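PDB 3OOS: Alpha/beta hydrolase family protein from Bacillus anthracis, which probably acts as a hydrolase of the alpha/beta fold, on a substrate that has not been identified. Local coordinates for residues A[154-159]-A[199-204]. Residues are numbered along the deposited sequence; the frame is centred on the assembly and turned at random. Where two conformers were deposited one is given.
Sequences ALNDDS and RLNYFR
Leu200 opens the contact from the helix 197-207 side: its CB points toward segment 154-159, and its CD2 methyl comes to 4.2 Å from the amide atom modelled as ND2 of Asn156, a loose approach. CG of Leu200 lies anti to the backbone N (chi1 174°), which extends CD2 toward Asn156. One residue on, Asn201 meets Asn156 amide against amide, the two planes inclined at 74°, so the groups do not stack. As modelled, OD1 of Asn201 is 3.0 Å from OD1 of Asn156; two amide oxygens are an unlikely pair this close, so one of the two amides is probably turned over in the model, and with it turned back the two could be hydrogen-bonded. The backbones stay well separated, the nearest CA atoms being those of Asn156 and Leu200 at 8.7 Å, and just 104 Å² is buried in all, evidence of a slight surface contact. The contact thus links the C-terminal exit of helix 145-155, backed by helix 162-176 through Leu155 on Leu168, to helix 197-207, whose Arg199 is hydrogen-bonded to Leu31 O, Lys58 O and Thr77 OG1. Both helices lie between strands 116-122 and 224-229, consistent with the helical cap of alpha/beta hydrolases.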
ATOM      1  N   ALA A 154     -16.688  -6.927 -11.475  1.00 15.68           N
ATOM      2  CA  ALA A 154     -17.593  -5.819 -11.753  1.00 15.83           C
ATOM      3  C   ALA A 154     -16.950  -4.458 -11.478  1.00 16.06           C
ATOM      4  O   ALA A 154     -17.158  -3.505 -12.231  1.00 15.91           O
ATOM      5  CB  ALA A 154     -18.888  -5.979 -10.975  1.00 15.81           C
ATOM      6  N   LEU A 155     -16.162  -4.367 -10.410  1.00 16.24           N
ATOM      7  CA  LEU A 155     -15.461  -3.117 -10.105  1.00 16.90           C
ATOM      8  C   LEU A 155     -14.382  -2.782 -11.143  1.00 17.62           C
ATOM      9  O   LEU A 155     -14.129  -1.605 -11.418  1.00 17.74           O
ATOM     10  CB  LEU A 155     -14.882  -3.133  -8.686  1.00 16.80           C
ATOM     11  CG  LEU A 155     -15.884  -3.014  -7.531  1.00 16.90           C
ATOM     12  CD1 LEU A 155     -15.181  -3.214  -6.197  1.00 17.86           C
ATOM     13  CD2 LEU A 155     -16.622  -1.674  -7.547  1.00 17.51           C
ATOM     14  N   ASN A 156     -13.779  -3.817 -11.733  1.00 18.33           N
ATOM     15  CA  ASN A 156     -12.752  -3.652 -12.778  1.00 19.28           C
ATOM     16  C   ASN A 156     -13.335  -3.384 -14.178  1.00 19.78           C
ATOM     17  O   ASN A 156     -12.590  -3.208 -15.150  1.00 20.09           O
ATOM     18  CB  ASN A 156     -11.810  -4.870 -12.799  1.00 19.56           C
ATOM     19  CG  ASN A 156     -10.519  -4.620 -13.587  1.00 20.26           C
ATOM     20  OD1 ASN A 156      -9.988  -5.531 -14.223  1.00 21.84           O
ATOM     21  ND2 ASN A 156     -10.015  -3.391 -13.546  1.00 20.27           N
ATOM     22  N   ASP A 157     -14.662  -3.356 -14.275  1.00 20.07           N
ATOM     23  CA  ASP A 157     -15.343  -3.021 -15.522  1.00 20.70           C
ATOM     24  C   ASP A 157     -15.754  -1.552 -15.514  1.00 20.82           C
ATOM     25  O   ASP A 157     -16.555  -1.130 -14.676  1.00 20.60           O
ATOM     26  CB  ASP A 157     -16.568  -3.924 -15.728  1.00 20.95           C
ATOM     27  CG  ASP A 157     -17.201  -3.766 -17.108  1.00 21.91           C
ATOM     28  OD1 ASP A 157     -16.792  -2.877 -17.884  1.00 22.75           O
ATOM     29  OD2 ASP A 157     -18.129  -4.541 -17.418  1.00 23.16           O
ATOM     30  N   ASP A 158     -15.207  -0.788 -16.461  1.00 21.20           N
ATOM     31  CA  ASP A 158     -15.495   0.642 -16.564  0.50 21.25           C
ATOM     32  C   ASP A 158     -16.949   0.925 -16.954  1.00 21.23           C
ATOM     33  O   ASP A 158     -17.435   2.046 -16.786  1.00 21.70           O
ATOM     34  CB  ASP A 158     -14.524   1.316 -17.543  0.50 21.49           C
ATOM     35  CG  ASP A 158     -13.110   1.408 -16.991  0.50 21.86           C
ATOM     36  OD1 ASP A 158     -12.960   1.530 -15.757  0.50 22.36           O
ATOM     37  OD2 ASP A 158     -12.149   1.361 -17.789  0.50 22.68           O
ATOM     38  N   SER A 159     -17.645  -0.098 -17.452  1.00 20.83           N
ATOM     39  CA  SER A 159     -19.038   0.044 -17.876  0.50 20.56           C
ATOM     40  C   SER A 159     -20.039  -0.174 -16.739  1.00 20.15           C
ATOM     41  O   SER A 159     -21.236   0.077 -16.899  1.00 20.26           O
ATOM     42  CB  SER A 159     -19.334  -0.901 -19.044  0.50 20.80           C
ATOM     43  OG  SER A 159     -18.554  -0.554 -20.174  0.50 21.10           O
ATOM     44  N   ARG A 199      -2.761  -0.781 -13.830  1.00 10.87           N
ATOM     45  CA  ARG A 199      -1.780  -1.241 -12.859  1.00 10.74           C
ATOM     46  C   ARG A 199      -2.267  -2.482 -12.102  1.00 10.84           C
ATOM     47  O   ARG A 199      -1.480  -3.390 -11.820  1.00 11.03           O
ATOM     48  CB  ARG A 199      -1.414  -0.107 -11.899  1.00 10.46           C
ATOM     49  CG  ARG A 199      -0.752   1.105 -12.573  1.00 10.28           C
ATOM     50  CD  ARG A 199      -0.113   2.030 -11.535  1.00 10.19           C
ATOM     51  NE  ARG A 199       0.886   1.292 -10.767  1.00 10.35           N
ATOM     52  CZ  ARG A 199       2.186   1.259 -11.044  1.00 10.48           C
ATOM     53  NH1 ARG A 199       2.686   1.971 -12.049  1.00  9.93           N
ATOM     54  NH2 ARG A 199       2.988   0.512 -10.297  1.00 11.28           N
ATOM     55  N   LEU A 200      -3.559  -2.518 -11.786  1.00 11.03           N
ATOM     56  CA  LEU A 200      -4.164  -3.686 -11.144  1.00 11.20           C
ATOM     57  C   LEU A 200      -4.096  -4.901 -12.063  1.00 11.58           C
ATOM     58  O   LEU A 200      -3.718  -5.995 -11.628  1.00 11.54           O
ATOM     59  CB  LEU A 200      -5.616  -3.407 -10.740  1.00 11.27           C
ATOM     60  CG  LEU A 200      -6.408  -4.603 -10.190  1.00 11.44           C
ATOM     61  CD1 LEU A 200      -5.823  -5.104  -8.864  1.00 11.47           C
ATOM     62  CD2 LEU A 200      -7.880  -4.247 -10.031  1.00 12.42           C
ATOM     63  N   ASN A 201      -4.458  -4.701 -13.331  1.00 12.06           N
ATOM     64  CA  ASN A 201      -4.370  -5.768 -14.325  1.00 12.73           C
ATOM     65  C   ASN A 201      -2.962  -6.326 -14.429  1.00 12.70           C
ATOM     66  O   ASN A 201      -2.777  -7.538 -14.454  1.00 12.92           O
ATOM     67  CB  ASN A 201      -4.842  -5.282 -15.695  1.00 13.33           C
ATOM     68  CG  ASN A 201      -6.341  -5.115 -15.766  1.00 15.04           C
ATOM     69  OD1 ASN A 201      -7.080  -5.633 -14.926  1.00 17.00           O
ATOM     70  ND2 ASN A 201      -6.804  -4.389 -16.777  1.00 17.36           N
ATOM     71  N   TYR A 202      -1.970  -5.442 -14.469  1.00 12.82           N
ATOM     72  CA  TYR A 202      -0.587  -5.887 -14.545  1.00 12.98           C
ATOM     73  C   TYR A 202      -0.198  -6.714 -13.320  1.00 13.18           C
ATOM     74  O   TYR A 202       0.448  -7.759 -13.452  1.00 13.11           O
ATOM     75  CB  TYR A 202       0.383  -4.718 -14.739  1.00 13.15           C
ATOM     76  CG  TYR A 202       1.792  -5.203 -14.964  1.00 13.49           C
ATOM     77  CD1 TYR A 202       2.250  -5.507 -16.246  1.00 13.87           C
ATOM     78  CD2 TYR A 202       2.657  -5.399 -13.891  1.00 13.97           C
ATOM     79  CE1 TYR A 202       3.546  -5.973 -16.452  1.00 15.08           C
ATOM     80  CE2 TYR A 202       3.942  -5.873 -14.084  1.00 15.06           C
ATOM     81  CZ  TYR A 202       4.384  -6.149 -15.362  1.00 15.41           C
ATOM     82  OH  TYR A 202       5.664  -6.612 -15.544  1.00 17.56           O
ATOM     83  N   PHE A 203      -0.593  -6.256 -12.135  1.00 13.38           N
ATOM     84  CA  PHE A 203      -0.299  -7.011 -10.926  1.00 13.82           C
ATOM     85  C   PHE A 203      -0.917  -8.406 -10.975  1.00 13.98           C
ATOM     86  O   PHE A 203      -0.235  -9.397 -10.726  1.00 14.22           O
ATOM     87  CB  PHE A 203      -0.755  -6.285  -9.656  1.00 13.88           C
ATOM     88  CG  PHE A 203      -0.609  -7.122  -8.417  1.00 14.52           C
ATOM     89  CD1 PHE A 203       0.655  -7.412  -7.908  1.00 15.65           C
ATOM     90  CD2 PHE A 203      -1.727  -7.658  -7.781  1.00 15.55           C
ATOM     91  CE1 PHE A 203       0.806  -8.201  -6.772  1.00 16.51           C
ATOM     92  CE2 PHE A 203      -1.587  -8.449  -6.646  1.00 16.30           C
ATOM     93  CZ  PHE A 203      -0.317  -8.720  -6.140  1.00 16.40           C
ATOM     94  N   ARG A 204      -2.203  -8.473 -11.307  1.00 14.27           N
ATOM     95  CA  ARG A 204      -2.933  -9.740 -11.259  1.00 14.79           C
ATOM     96  C   ARG A 204      -2.529 -10.715 -12.362  1.00 15.15           C
ATOM     97  O   ARG A 204      -2.435 -11.920 -12.120  1.00 15.40           O
ATOM     98  CB  ARG A 204      -4.445  -9.502 -11.283  1.00 15.04           C
ATOM     99  CG  ARG A 204      -4.978  -8.758 -10.057  1.00 15.65           C
ATOM    100  CD  ARG A 204      -6.469  -8.983  -9.875  1.00 17.35           C
ATOM    101  NE  ARG A 204      -6.757 -10.366  -9.491  1.00 18.74           N
ATOM    102  CZ  ARG A 204      -7.928 -10.973  -9.659  1.00 19.69           C
ATOM    103  NH1 ARG A 204      -8.948 -10.329 -10.214  1.00 20.43           N
ATOM    104  NH2 ARG A 204      -8.076 -12.234  -9.277  1.00 20.18           N
TER